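Local coordinates for heterokaryon incompatibility protein s (PDB 2WVQ), which forms the [het-s] prion and, by interacting with het-S from incompatible cells, triggers the lethal reaction that prevents viable heterokaryons, at residues L201-K205 and A219-I223; A54-R58 and I211-M215; Q46-I51 and L129-N134; E90-F95 and Q166-F170; F22-V26 and R140-T144. The protein carries 2 engineered substitutions. All coordinates share one frame; numbering follows the deposited sequence.

Overall arrangement
All five contacts belong to the helical globular domain, the N-terminal HeLo part of the protein, which is joined in the assembly by a second subunit. Helix 42-62 runs through the middle: interaction 3 uses its 46-51 turns and interaction 2 its 54-58 turns, with centres about 11 Å apart, and Ile51 packs on both Ile211 and Met215. Helix 213-224 carries interaction 2 on to interaction 1, while Ile203 and Leu204 of interaction 1 press on Leu129 of interaction 3. On the other flank, Cys25 of interaction 5 touches Ile91 and Leu92 of interaction 4, the contact that faces the second subunit. Interactions 1 and 5 lie about 27 Å apart between centres, on opposite sides of the chain's centre.

Interaction 1. Residues L201-K205 and A219-I223; sequences LTILK and AAQKI
Leu201-Lys205 and Ala219-Ile223 are helical turns running in nearly opposite directions, with 150° between their axes and a closest approach of 8.9 Å. The backbones come nearest where Lys205 CA lies 5.3 Å from Ala219 CA, and the small methyl of Ala219 permits this: its CB sits 3.4 Å from Leu201 O, the same carbonyl that accepts the helical bond from Lys205 N. Further along, the interface is filled by larger side chains. Leu201 and Ile223 run alongside one another, pointing opposite ways, and Ile223 CG2 is pressed to 3.4 Å from Leu201 CB, a squeezed carbon-carbon contact. In Ile223, CG1 is wedged over the backbone, flanked by both N and C (chi1 46°), which places CG2 against the leucine and sends CD1 to the Lys205 chain, 3.7 Å from Lys205 CD. That lysine is extended and lies over the interface by its methylenes, CE meeting the methyl of Ala220. Lys222 runs crosswise to Leu201, its CG 3.8 Å from Leu201 CD1, before its ammonium group leaves the contact to reach the carbonyl of Ile192. Lys205 O accepts from Ser216 OG nearby. With helices 198-207 and 213-224 consecutive in the chain, this close-packed antiparallel pair is a helical hairpin, joined by a short connection at the C-terminal end of the globular domain.

Interaction 2. Residues A54-R58 and I211-M215; sequences ARLSR and IDAAM
Arg58 and Asp212 form the tight part of this buried contact between helix 42-62 and the start of helix 213-224. The guanidinium meets the carboxylate end-on. Arg58 NH2 donates to the syn lone pair of Asp212 OD2 at 2.7 Å, close to the guanidinium plane, while Arg58 NH1 reaches Asp212 OD1 at 2.9 Å. The two groups are not coplanar; their planes stand 40° apart, and a bend of the arginine chain at chi3 (-53°) brings the guanidinium across. Arg58 NH2 also forms a salt bridge with a second carboxylate, that of Glu191. Asp212 OD1 has a second task, since it accepts from Met215 N at 3.1 Å, a donor above the carboxylate plane, and thereby caps the N-terminus of helix 213-224. Arg55 passes alongside in an extended form, its CB 3.3 Å from Asp212 OD2, and its NH1 makes a weak bond of 2.9 Å to Ile211 O. The salt-bridge partners of Arg55 are Asp172 and Glu175.

Packing is looser at the margins. The methyl of Ala54 touches Met215 CE at 4.0 Å, and the more exposed Ala214 brings its CB only to 3.8 Å from Arg58 NH1.

Two buried arginines thus sit among several acidic groups. The neighbouring positive charge and the helix N-terminus would both be expected to favour ionised Asp212, linking the capping of one helix to the side-chain chemistry of another.

Interaction 3. Residues Q46-I51 and L129-N134; sequences QLRLDI and LHRRLN
His130 and Asp50 meet in a very short hydrogen bond, His130 ND1 to Asp50 OD1, 2.5 Å with an N-H...O angle of 159°. The oxygen lies at the ring edge, near the ring plane, although ring and carboxylate are turned 39° against each other. The other oxygen, Asp50 OD2, accepts from Gln46 NE2 at 2.7 Å, one helical turn earlier, from above the carboxylate plane. Asn134 ND2 adds a weak bond of 3.4 Å to Asp50 OD2. The carboxylate is therefore gripped by three side chains, which should restrict its rotation. Gln46 can reach back because its chain bends at chi2, and its amide then stands steeply against the imidazole. Asn134 CG lies above one face of the His130 ring, toward its rim. A water joins the backbones beside this cluster, donating to Asp50 O at 2.9 Å and, weakly, to Leu133 O. Outside the polar cluster the helices close by hydrocarbon: Leu133 CD2 touches Asp50 CB at 3.8 Å and Ile51 CG1 at 3.9 Å, and Leu47 CD2 sits 3.8 Å from Leu129 CB.

The axes of segments 46-51 and 129-134 run nearly parallel, 15° apart, with a closest approach of 9.6 Å. Helix 198-207 packs along the apolar side of the pair, Ile203 touching both Leu47 and Leu129. Leu49, elsewhere on helix 42-62, meets helix 157-176 and the short strand 32-34.

Interaction 4. Residues E90-F95 and Q166-F170; sequences EILLLF and QVARF
Phe170 and Leu94 have the most surface buried where the turns 90-95 and 166-170, on helices 79-108 and 157-176, run antiparallel with axes 10.8 Å apart at closest. The phenyl ring is bordered by three side chains. Ile91 slides past it, with Ile91 CG1 3.6 Å from Phe170 CD1. Leu94 CD2 approaches near the ring plane, 3.9 Å from Phe170 CE1. Glu90 lies nearly perpendicular to the phenylalanine, its OE1 3.5 Å from Phe170 CZ, so the carboxylate oxygen faces the ring edge. Leu94 keeps CG anti to its backbone N (chi1 -170°), which carries the branched end across the gap: CD2 there rests 3.5 Å from Gln166 CB and also touches Val167 CG2 at 3.9 Å. Val167 fills the next level, its CG2 4.3 Å from both Ile91 CG2 and Phe95 CE1.

Polar ends turn outward to the dimer partner. Glu90 OE2 makes a salt bridge to Arg104 and a hydrogen bond to Thr101 of the second subunit, and Gln166 OE1 accepts from Lys162 of that subunit. The contact itself has no hydrogen bonds between the two segments. Its cohesion is apolar, with the weakly positive C-H edge of Phe170 probably favourable to the Glu90 carboxylate, which is directed across the subunit boundary.

Interaction 5. Residues F22-V26 and R140-T144; sequences FNNCV and RQKQT
Helix-to-loop packing brings Val26 and Asn23 of helix 18-28 against Gln141 and Lys142, in the loop that leaves helix 124-140 on the way to strand 152-154. Gln141 carries most of it. Its chain bends at chi2 (-47°), and the folded end and the valine meet head-on: Val26 CG1 lies 3.8 Å from Gln141 CG and 3.7 Å from Gln141 CD. The Asn23 side chain crosses Gln141 obliquely, with the two amide planes 69° apart. Beyond it, Lys142 passes Asn23 almost squarely, and its CB is 4.2 Å from Asn23 CG; the end of the extended lysine leads away from the helix. Phe22 closes the inner side. Its ring lies near the end of Gln141, and Val26 CG2 stands 3.7 Å above one ring face, toward its rim, while Val26 CG1 is turned to the glutamine.

Deeper in the domain the same ring meets Trp59, and Phe22 and Cys25 pack on helices 42-62 and 79-108. Gln141 also touches Ser57, whose hydroxyl bonds to Arg140. The contact is modest in area and partly exposed: in this mainly helical domain, the surface loop after helix 124-140 is laid over the first helix of the HeLo fold.

Interaction 1. Residues L201-K205 and A219-I223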
# COMPACT_ATOMS: atom_id res chain seq x y z
N LEU A 201 21.35 -18.99 -14.46
CA LEU A 201 19.99 -19.24 -14.97
C LEU A 201 19.04 -19.83 -13.91
O LEU A 201 17.86 -19.47 -13.86
CB LEU A 201 20.02 -20.11 -16.22
CG LEU A 201 20.64 -19.56 -17.51
CD1 LEU A 201 21.05 -20.69 -18.47
CD2 LEU A 201 19.69 -18.60 -18.23
N THR A 202 19.57 -20.72 -13.08
CA THR A 202 18.83 -21.29 -11.94
C THR A 202 18.44 -20.19 -10.95
O THR A 202 17.34 -20.21 -10.41
CB THR A 202 19.68 -22.31 -11.17
OG1 THR A 202 20.26 -23.21 -12.11
CG2 THR A 202 18.81 -23.10 -10.17
N ILE A 203 19.36 -19.25 -10.74
CA ILE A 203 19.13 -18.09 -9.87
C ILE A 203 17.97 -17.20 -10.37
O ILE A 203 17.11 -16.77 -9.58
CB ILE A 203 20.45 -17.25 -9.67
CG1 ILE A 203 21.41 -18.01 -8.74
CG2 ILE A 203 20.13 -15.81 -9.12
CD1 ILE A 203 22.76 -17.33 -8.55
N LEU A 204 17.94 -16.94 -11.67
CA LEU A 204 16.83 -16.18 -12.29
C LEU A 204 15.50 -16.96 -12.24
O LEU A 204 14.49 -16.42 -11.86
CB LEU A 204 17.15 -15.80 -13.75
CG LEU A 204 18.30 -14.84 -14.06
CD1 LEU A 204 18.44 -14.77 -15.58
CD2 LEU A 204 18.04 -13.42 -13.47
N LYS A 205 15.53 -18.23 -12.66
CA LYS A 205 14.41 -19.17 -12.51
C LYS A 205 13.81 -19.10 -11.08
O LYS A 205 12.60 -18.91 -10.92
CB LYS A 205 14.86 -20.60 -12.85
CG LYS A 205 13.72 -21.58 -13.06
CD LYS A 205 14.19 -23.01 -12.90
CE LYS A 205 13.00 -23.98 -12.83
NZ LYS A 205 13.39 -25.40 -12.54
N ALA A 219 14.26 -18.92 -18.37
CA ALA A 219 15.35 -19.60 -17.66
C ALA A 219 15.21 -21.14 -17.60
O ALA A 219 16.17 -21.85 -17.88
CB ALA A 219 15.50 -19.04 -16.25
N ALA A 220 14.01 -21.63 -17.25
CA ALA A 220 13.72 -23.05 -17.21
C ALA A 220 13.92 -23.71 -18.57
O ALA A 220 14.54 -24.78 -18.67
CB ALA A 220 12.30 -23.30 -16.69
N GLN A 221 13.41 -23.06 -19.62
CA GLN A 221 13.55 -23.57 -20.99
C GLN A 221 15.02 -23.65 -21.39
O GLN A 221 15.41 -24.54 -22.14
CB GLN A 221 12.79 -22.67 -21.99
CG GLN A 221 11.29 -23.01 -22.22
CD GLN A 221 10.44 -21.78 -22.68
OE1 GLN A 221 10.87 -20.61 -22.62
NE2 GLN A 221 9.22 -22.07 -23.13
N LYS A 222 15.84 -22.73 -20.88
CA LYS A 222 17.25 -22.68 -21.27
C LYS A 222 18.12 -23.70 -20.53
O LYS A 222 19.01 -24.32 -21.13
CB LYS A 222 17.81 -21.26 -21.11
CG LYS A 222 19.17 -21.08 -21.77
CD LYS A 222 19.49 -19.58 -22.01
CE LYS A 222 20.90 -19.56 -22.69
NZ LYS A 222 21.10 -18.29 -23.49
N ILE A 223 17.87 -23.90 -19.24
CA ILE A 223 18.65 -24.86 -18.45
C ILE A 223 18.31 -26.31 -18.76
O ILE A 223 19.14 -27.20 -18.58
CB ILE A 223 18.62 -24.58 -16.91
CG1 ILE A 223 17.20 -24.27 -16.40
CG2 ILE A 223 19.54 -23.41 -16.59
CD1 ILE A 223 17.13 -23.67 -14.99

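Interaction 2. Residues A54-R58 and I211-M215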
# COMPACT_ATOMS: atom_id res chain seq x y z
N ALA A 54 12.51 -5.22 -14.13
CA ALA A 54 12.69 -5.76 -15.51
C ALA A 54 11.34 -6.12 -16.12
O ALA A 54 11.11 -5.96 -17.33
CB ALA A 54 13.62 -7.01 -15.48
N ARG A 55 10.44 -6.62 -15.29
CA ARG A 55 9.16 -7.09 -15.78
C ARG A 55 8.22 -5.93 -16.13
O ARG A 55 7.46 -6.00 -17.14
CB ARG A 55 8.53 -8.06 -14.81
CG ARG A 55 7.35 -8.80 -15.44
CD ARG A 55 6.41 -9.28 -14.41
NE ARG A 55 5.09 -9.60 -14.94
CZ ARG A 55 4.04 -9.87 -14.17
NH1 ARG A 55 4.17 -9.86 -12.83
NH2 ARG A 55 2.87 -10.14 -14.71
N LEU A 56 8.28 -4.88 -15.31
CA LEU A 56 7.57 -3.63 -15.55
C LEU A 56 8.10 -2.99 -16.86
O LEU A 56 7.33 -2.61 -17.77
CB LEU A 56 7.72 -2.65 -14.35
CG LEU A 56 7.12 -1.22 -14.43
CD1 LEU A 56 5.63 -1.22 -14.60
CD2 LEU A 56 7.50 -0.28 -13.25
N SER A 57 9.42 -2.89 -16.97
CA SER A 57 9.93 -2.35 -18.21
C SER A 57 9.63 -3.22 -19.47
O SER A 57 9.41 -2.64 -20.53
CB SER A 57 11.39 -1.94 -18.11
OG SER A 57 12.25 -2.98 -18.44
N ARG A 58 9.61 -4.55 -19.35
CA ARG A 58 9.20 -5.43 -20.42
C ARG A 58 7.84 -5.06 -20.96
O ARG A 58 7.65 -5.08 -22.17
CB ARG A 58 9.25 -6.92 -20.07
CG ARG A 58 9.24 -7.90 -21.33
CD ARG A 58 9.17 -9.36 -20.88
NE ARG A 58 10.24 -9.62 -19.91
CZ ARG A 58 10.10 -10.09 -18.66
NH1 ARG A 58 8.92 -10.40 -18.17
NH2 ARG A 58 11.19 -10.26 -17.90
N ILE A 211 6.95 -13.54 -9.22
CA ILE A 211 7.03 -12.13 -9.66
C ILE A 211 7.09 -11.93 -11.17
O ILE A 211 6.56 -10.95 -11.70
CB ILE A 211 8.16 -11.34 -8.89
CG1 ILE A 211 9.57 -11.78 -9.25
CG2 ILE A 211 8.00 -11.49 -7.37
CD1 ILE A 211 10.64 -11.20 -8.28
N ASP A 212 7.70 -12.88 -11.87
CA ASP A 212 7.88 -12.79 -13.32
C ASP A 212 7.96 -14.19 -13.95
O ASP A 212 9.07 -14.70 -14.20
CB ASP A 212 9.15 -12.00 -13.64
CG ASP A 212 9.29 -11.67 -15.12
OD1 ASP A 212 8.59 -12.29 -15.96
OD2 ASP A 212 10.14 -10.83 -15.45
N ALA A 213 6.78 -14.79 -14.20
CA ALA A 213 6.66 -16.14 -14.81
C ALA A 213 7.34 -16.26 -16.19
O ALA A 213 7.91 -17.31 -16.50
CB ALA A 213 5.22 -16.56 -14.91
N ALA A 214 7.25 -15.21 -16.99
CA ALA A 214 7.91 -15.16 -18.31
C ALA A 214 9.43 -15.38 -18.21
O ALA A 214 9.99 -16.22 -18.94
CB ALA A 214 7.56 -13.86 -19.04
N MET A 215 10.08 -14.68 -17.28
CA MET A 215 11.52 -14.87 -16.98
C MET A 215 11.81 -16.22 -16.37
O MET A 215 12.80 -16.88 -16.71
CB MET A 215 12.04 -13.76 -16.06
CG MET A 215 13.54 -13.87 -15.72
SD MET A 215 14.25 -12.56 -14.70
CE MET A 215 13.70 -11.02 -15.44

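Interaction 3. Residues Q46-I51 and L129-N134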
# COMPACT_ATOMS: atom_id res chain seq x y z
N GLN A 46 17.60 -7.94 -3.43
CA GLN A 46 17.97 -6.98 -4.47
C GLN A 46 17.64 -7.53 -5.87
O GLN A 46 17.01 -6.82 -6.64
CB GLN A 46 19.45 -6.60 -4.37
CG GLN A 46 19.93 -5.61 -5.45
CD GLN A 46 19.22 -4.28 -5.39
OE1 GLN A 46 19.37 -3.54 -4.42
NE2 GLN A 46 18.42 -3.96 -6.42
N LEU A 47 17.99 -8.79 -6.14
CA LEU A 47 17.61 -9.42 -7.42
C LEU A 47 16.08 -9.49 -7.65
O LEU A 47 15.64 -9.35 -8.79
CB LEU A 47 18.29 -10.80 -7.60
CG LEU A 47 19.83 -10.80 -7.75
CD1 LEU A 47 20.42 -12.18 -7.66
CD2 LEU A 47 20.31 -10.11 -9.02
N ARG A 48 15.30 -9.74 -6.58
CA ARG A 48 13.82 -9.74 -6.65
C ARG A 48 13.28 -8.36 -7.09
O ARG A 48 12.37 -8.28 -7.93
CB ARG A 48 13.17 -10.10 -5.31
CG ARG A 48 13.56 -11.39 -4.66
CD ARG A 48 12.65 -12.54 -5.06
NE ARG A 48 11.26 -12.37 -4.62
CZ ARG A 48 10.27 -13.22 -4.95
NH1 ARG A 48 10.52 -14.27 -5.72
NH2 ARG A 48 9.03 -13.00 -4.50
N LEU A 49 13.85 -7.29 -6.52
CA LEU A 49 13.59 -5.91 -6.96
C LEU A 49 13.99 -5.62 -8.44
O LEU A 49 13.22 -4.97 -9.18
CB LEU A 49 14.30 -4.92 -6.03
CG LEU A 49 13.65 -3.83 -5.15
CD1 LEU A 49 12.15 -4.00 -4.74
CD2 LEU A 49 14.54 -3.56 -3.94
N ASP A 50 15.17 -6.06 -8.85
CA ASP A 50 15.65 -5.86 -10.23
C ASP A 50 14.74 -6.59 -11.22
O ASP A 50 14.52 -6.10 -12.33
CB ASP A 50 17.10 -6.36 -10.43
CG ASP A 50 18.13 -5.68 -9.47
OD1 ASP A 50 19.19 -6.32 -9.25
OD2 ASP A 50 17.94 -4.54 -8.98
N ILE A 51 14.26 -7.77 -10.84
CA ILE A 51 13.33 -8.55 -11.65
C ILE A 51 11.96 -7.90 -11.79
O ILE A 51 11.40 -7.91 -12.90
CB ILE A 51 13.24 -10.02 -11.21
CG1 ILE A 51 14.55 -10.74 -11.54
CG2 ILE A 51 12.08 -10.75 -11.87
CD1 ILE A 51 14.72 -12.00 -10.73
N LEU A 129 24.47 -10.59 -12.32
CA LEU A 129 23.04 -10.64 -12.59
C LEU A 129 22.40 -9.26 -12.35
O LEU A 129 21.65 -8.77 -13.19
CB LEU A 129 22.36 -11.75 -11.79
CG LEU A 129 21.74 -12.96 -12.50
CD1 LEU A 129 22.25 -13.16 -13.93
CD2 LEU A 129 21.83 -14.27 -11.69
N HIS A 130 22.74 -8.64 -11.22
CA HIS A 130 22.26 -7.31 -10.85
C HIS A 130 22.58 -6.31 -11.97
O HIS A 130 21.69 -5.64 -12.49
CB HIS A 130 22.86 -6.88 -9.51
CG HIS A 130 22.54 -5.46 -9.12
ND1 HIS A 130 21.27 -5.03 -8.79
CD2 HIS A 130 23.34 -4.38 -9.02
CE1 HIS A 130 21.30 -3.74 -8.52
NE2 HIS A 130 22.55 -3.32 -8.65
N ARG A 131 23.86 -6.26 -12.36
CA ARG A 131 24.28 -5.38 -13.45
C ARG A 131 23.64 -5.69 -14.81
O ARG A 131 23.23 -4.76 -15.48
CB ARG A 131 25.80 -5.28 -13.50
CG ARG A 131 26.30 -4.50 -12.32
CD ARG A 131 27.72 -4.84 -11.96
NE ARG A 131 28.13 -3.97 -10.86
CZ ARG A 131 29.39 -3.77 -10.46
NH1 ARG A 131 30.40 -4.38 -11.05
NH2 ARG A 131 29.61 -2.95 -9.43
N ARG A 132 23.51 -6.97 -15.16
CA ARG A 132 22.80 -7.40 -16.38
C ARG A 132 21.31 -6.98 -16.38
O ARG A 132 20.81 -6.45 -17.37
CB ARG A 132 22.93 -8.93 -16.56
CG ARG A 132 21.97 -9.54 -17.59
CD ARG A 132 22.40 -10.95 -18.00
NE ARG A 132 23.38 -10.91 -19.08
CZ ARG A 132 24.70 -11.08 -18.93
NH1 ARG A 132 25.21 -11.31 -17.72
NH2 ARG A 132 25.50 -11.01 -19.99
N LEU A 133 20.61 -7.23 -15.28
CA LEU A 133 19.19 -6.87 -15.15
C LEU A 133 18.98 -5.37 -15.18
O LEU A 133 18.03 -4.86 -15.80
CB LEU A 133 18.59 -7.49 -13.89
CG LEU A 133 17.69 -8.72 -13.75
CD1 LEU A 133 17.63 -9.71 -14.89
CD2 LEU A 133 18.07 -9.44 -12.45
N ASN A 134 19.87 -4.63 -14.53
CA ASN A 134 19.81 -3.18 -14.61
C ASN A 134 20.08 -2.68 -16.05
O ASN A 134 19.39 -1.81 -16.55
CB ASN A 134 20.85 -2.54 -13.69
CG ASN A 134 20.45 -2.54 -12.20
OD1 ASN A 134 21.15 -1.94 -11.41
ND2 ASN A 134 19.37 -3.24 -11.82
O HOH W 1 16.56 -4.32 -13.26

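Interaction 4. Residues E90-F95 and Q166-F170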
# COMPACT_ATOMS: atom_id res chain seq x y z
N GLU A 90 -1.03 4.39 -9.29
CA GLU A 90 -0.98 3.56 -8.08
C GLU A 90 0.42 2.94 -7.76
O GLU A 90 0.80 2.85 -6.59
CB GLU A 90 -2.11 2.52 -8.08
CG GLU A 90 -2.75 2.40 -6.66
CD GLU A 90 -3.84 1.37 -6.56
OE1 GLU A 90 -3.86 0.63 -5.55
OE2 GLU A 90 -4.68 1.30 -7.48
N ILE A 91 1.21 2.56 -8.78
CA ILE A 91 2.62 2.14 -8.52
C ILE A 91 3.42 3.31 -7.90
O ILE A 91 4.19 3.11 -6.94
CB ILE A 91 3.37 1.54 -9.80
CG1 ILE A 91 2.72 0.23 -10.22
CG2 ILE A 91 4.88 1.28 -9.52
CD1 ILE A 91 3.03 -0.23 -11.67
N LEU A 92 3.22 4.52 -8.42
CA LEU A 92 3.81 5.73 -7.86
C LEU A 92 3.46 5.99 -6.38
O LEU A 92 4.35 6.33 -5.59
CB LEU A 92 3.48 6.97 -8.71
CG LEU A 92 4.52 7.52 -9.74
CD1 LEU A 92 5.64 6.61 -10.11
CD2 LEU A 92 3.92 8.20 -10.99
N LEU A 93 2.17 5.87 -6.04
CA LEU A 93 1.67 5.94 -4.64
C LEU A 93 2.33 4.88 -3.72
O LEU A 93 2.61 5.15 -2.55
CB LEU A 93 0.14 5.76 -4.63
CG LEU A 93 -0.86 6.91 -4.57
CD1 LEU A 93 -0.33 8.24 -5.03
CD2 LEU A 93 -2.15 6.55 -5.28
N LEU A 94 2.50 3.69 -4.26
CA LEU A 94 3.21 2.58 -3.63
C LEU A 94 4.62 2.95 -3.14
O LEU A 94 5.02 2.61 -2.02
CB LEU A 94 3.28 1.41 -4.65
CG LEU A 94 3.75 0.03 -4.18
CD1 LEU A 94 2.92 -0.35 -2.93
CD2 LEU A 94 3.52 -0.99 -5.31
N PHE A 95 5.37 3.62 -4.01
CA PHE A 95 6.73 4.06 -3.74
C PHE A 95 6.72 5.31 -2.82
O PHE A 95 7.55 5.42 -1.91
CB PHE A 95 7.48 4.34 -5.07
CG PHE A 95 8.04 3.09 -5.74
CD1 PHE A 95 7.41 2.53 -6.87
CD2 PHE A 95 9.19 2.48 -5.24
CE1 PHE A 95 7.91 1.34 -7.48
CE2 PHE A 95 9.76 1.30 -5.86
CZ PHE A 95 9.12 0.74 -6.97
N GLN A 166 3.16 -6.26 -4.74
CA GLN A 166 2.23 -5.33 -5.37
C GLN A 166 2.64 -4.94 -6.80
O GLN A 166 1.77 -4.79 -7.66
CB GLN A 166 2.03 -4.10 -4.50
CG GLN A 166 1.31 -4.40 -3.19
CD GLN A 166 0.32 -3.32 -2.80
OE1 GLN A 166 0.30 -2.87 -1.65
NE2 GLN A 166 -0.54 -2.92 -3.76
N VAL A 167 3.94 -4.77 -7.07
CA VAL A 167 4.39 -4.47 -8.46
C VAL A 167 4.06 -5.63 -9.41
O VAL A 167 3.58 -5.37 -10.51
CB VAL A 167 5.87 -3.93 -8.59
CG1 VAL A 167 6.33 -3.82 -10.08
CG2 VAL A 167 6.01 -2.51 -7.93
N ALA A 168 4.24 -6.87 -8.96
CA ALA A 168 3.93 -8.08 -9.74
C ALA A 168 2.45 -8.12 -10.08
O ALA A 168 2.08 -8.35 -11.24
CB ALA A 168 4.36 -9.38 -9.00
N ARG A 169 1.60 -7.87 -9.08
CA ARG A 169 0.16 -7.79 -9.28
C ARG A 169 -0.26 -6.64 -10.20
O ARG A 169 -1.14 -6.80 -11.04
CB ARG A 169 -0.63 -7.75 -7.94
CG ARG A 169 -0.42 -8.97 -7.01
CD ARG A 169 -0.11 -10.26 -7.77
NE ARG A 169 1.02 -10.96 -7.14
CZ ARG A 169 1.90 -11.74 -7.76
NH1 ARG A 169 1.83 -11.94 -9.08
NH2 ARG A 169 2.87 -12.31 -7.05
N PHE A 170 0.39 -5.49 -10.09
CA PHE A 170 0.08 -4.38 -10.96
C PHE A 170 0.47 -4.67 -12.43
O PHE A 170 -0.26 -4.25 -13.32
CB PHE A 170 0.71 -3.08 -10.48
CG PHE A 170 0.00 -2.43 -9.30
CD1 PHE A 170 0.74 -1.95 -8.20
CD2 PHE A 170 -1.38 -2.25 -9.28
CE1 PHE A 170 0.11 -1.31 -7.13
CE2 PHE A 170 -2.01 -1.63 -8.20
CZ PHE A 170 -1.26 -1.16 -7.12

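Interaction 5. Residues F22-V26 and R140-T144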
# COMPACT_ATOMS: atom_id res chain seq x y z
N PHE A 22 4.66 6.06 -16.46
CA PHE A 22 5.37 4.77 -16.60
C PHE A 22 6.87 4.88 -16.44
O PHE A 22 7.46 4.10 -15.67
CB PHE A 22 5.06 4.06 -17.93
CG PHE A 22 5.91 2.84 -18.16
CD1 PHE A 22 5.52 1.61 -17.63
CD2 PHE A 22 7.07 2.92 -18.87
CE1 PHE A 22 6.31 0.48 -17.82
CE2 PHE A 22 7.89 1.77 -19.10
CZ PHE A 22 7.50 0.56 -18.58
N ASN A 23 7.49 5.82 -17.16
CA ASN A 23 8.96 6.00 -17.09
C ASN A 23 9.42 6.42 -15.68
O ASN A 23 10.47 5.98 -15.22
CB ASN A 23 9.51 6.95 -18.18
CG ASN A 23 9.38 6.35 -19.61
OD1 ASN A 23 9.65 5.16 -19.83
ND2 ASN A 23 8.91 7.15 -20.54
N ASN A 24 8.59 7.21 -15.02
CA ASN A 24 8.79 7.55 -13.58
C ASN A 24 8.76 6.37 -12.60
O ASN A 24 9.59 6.32 -11.68
CB ASN A 24 7.82 8.69 -13.17
CG ASN A 24 8.16 10.01 -13.90
OD1 ASN A 24 9.28 10.17 -14.41
ND2 ASN A 24 7.22 10.96 -13.93
N CYS A 25 7.83 5.43 -12.82
CA CYS A 25 7.72 4.18 -12.09
C CYS A 25 9.01 3.36 -12.18
O CYS A 25 9.57 2.91 -11.15
CB CYS A 25 6.51 3.32 -12.58
SG CYS A 25 4.84 3.91 -12.18
N VAL A 26 9.48 3.15 -13.41
CA VAL A 26 10.74 2.38 -13.62
C VAL A 26 11.89 3.09 -12.90
O VAL A 26 12.66 2.47 -12.16
CB VAL A 26 11.05 2.16 -15.14
CG1 VAL A 26 12.47 1.41 -15.33
CG2 VAL A 26 9.90 1.38 -15.81
N ARG A 140 16.27 0.10 -22.57
CA ARG A 140 14.89 0.27 -23.05
C ARG A 140 14.27 1.60 -22.71
O ARG A 140 13.30 2.02 -23.35
CB ARG A 140 13.99 -0.79 -22.44
CG ARG A 140 14.16 -2.16 -22.97
CD ARG A 140 13.26 -3.02 -22.17
NE ARG A 140 13.26 -4.37 -22.68
CZ ARG A 140 12.99 -5.45 -21.96
NH1 ARG A 140 12.71 -5.36 -20.65
NH2 ARG A 140 13.03 -6.62 -22.56
N GLN A 141 14.78 2.24 -21.66
CA GLN A 141 14.12 3.41 -21.12
C GLN A 141 14.37 4.63 -21.98
O GLN A 141 15.41 4.76 -22.64
CB GLN A 141 14.46 3.63 -19.62
CG GLN A 141 13.90 2.49 -18.67
CD GLN A 141 12.44 2.13 -18.93
OE1 GLN A 141 11.53 2.91 -18.61
NE2 GLN A 141 12.19 0.92 -19.49
N LYS A 142 13.36 5.49 -22.01
CA LYS A 142 13.43 6.75 -22.70
C LYS A 142 14.51 7.56 -22.03
O LYS A 142 14.67 7.50 -20.79
CB LYS A 142 12.10 7.49 -22.62
CG LYS A 142 12.00 8.63 -23.62
CD LYS A 142 10.94 9.65 -23.17
CE LYS A 142 10.82 10.81 -24.16
NZ LYS A 142 10.04 11.95 -23.57
N GLN A 143 15.28 8.27 -22.84
CA GLN A 143 16.24 9.25 -22.37
C GLN A 143 15.70 10.06 -21.18
O GLN A 143 14.56 10.54 -21.19
CB GLN A 143 16.61 10.21 -23.48
CG GLN A 143 17.89 10.93 -23.24
CD GLN A 143 18.37 11.69 -24.44
OE1 GLN A 143 19.39 12.38 -24.38
NE2 GLN A 143 17.65 11.57 -25.56
N THR A 144 16.55 10.22 -20.19
CA THR A 144 16.19 10.96 -18.99
C THR A 144 17.26 12.03 -18.75
O THR A 144 18.41 11.85 -19.14
CB THR A 144 16.02 9.98 -17.77
OG1 THR A 144 16.92 8.87 -17.91
CG2 THR A 144 14.62 9.42 -17.73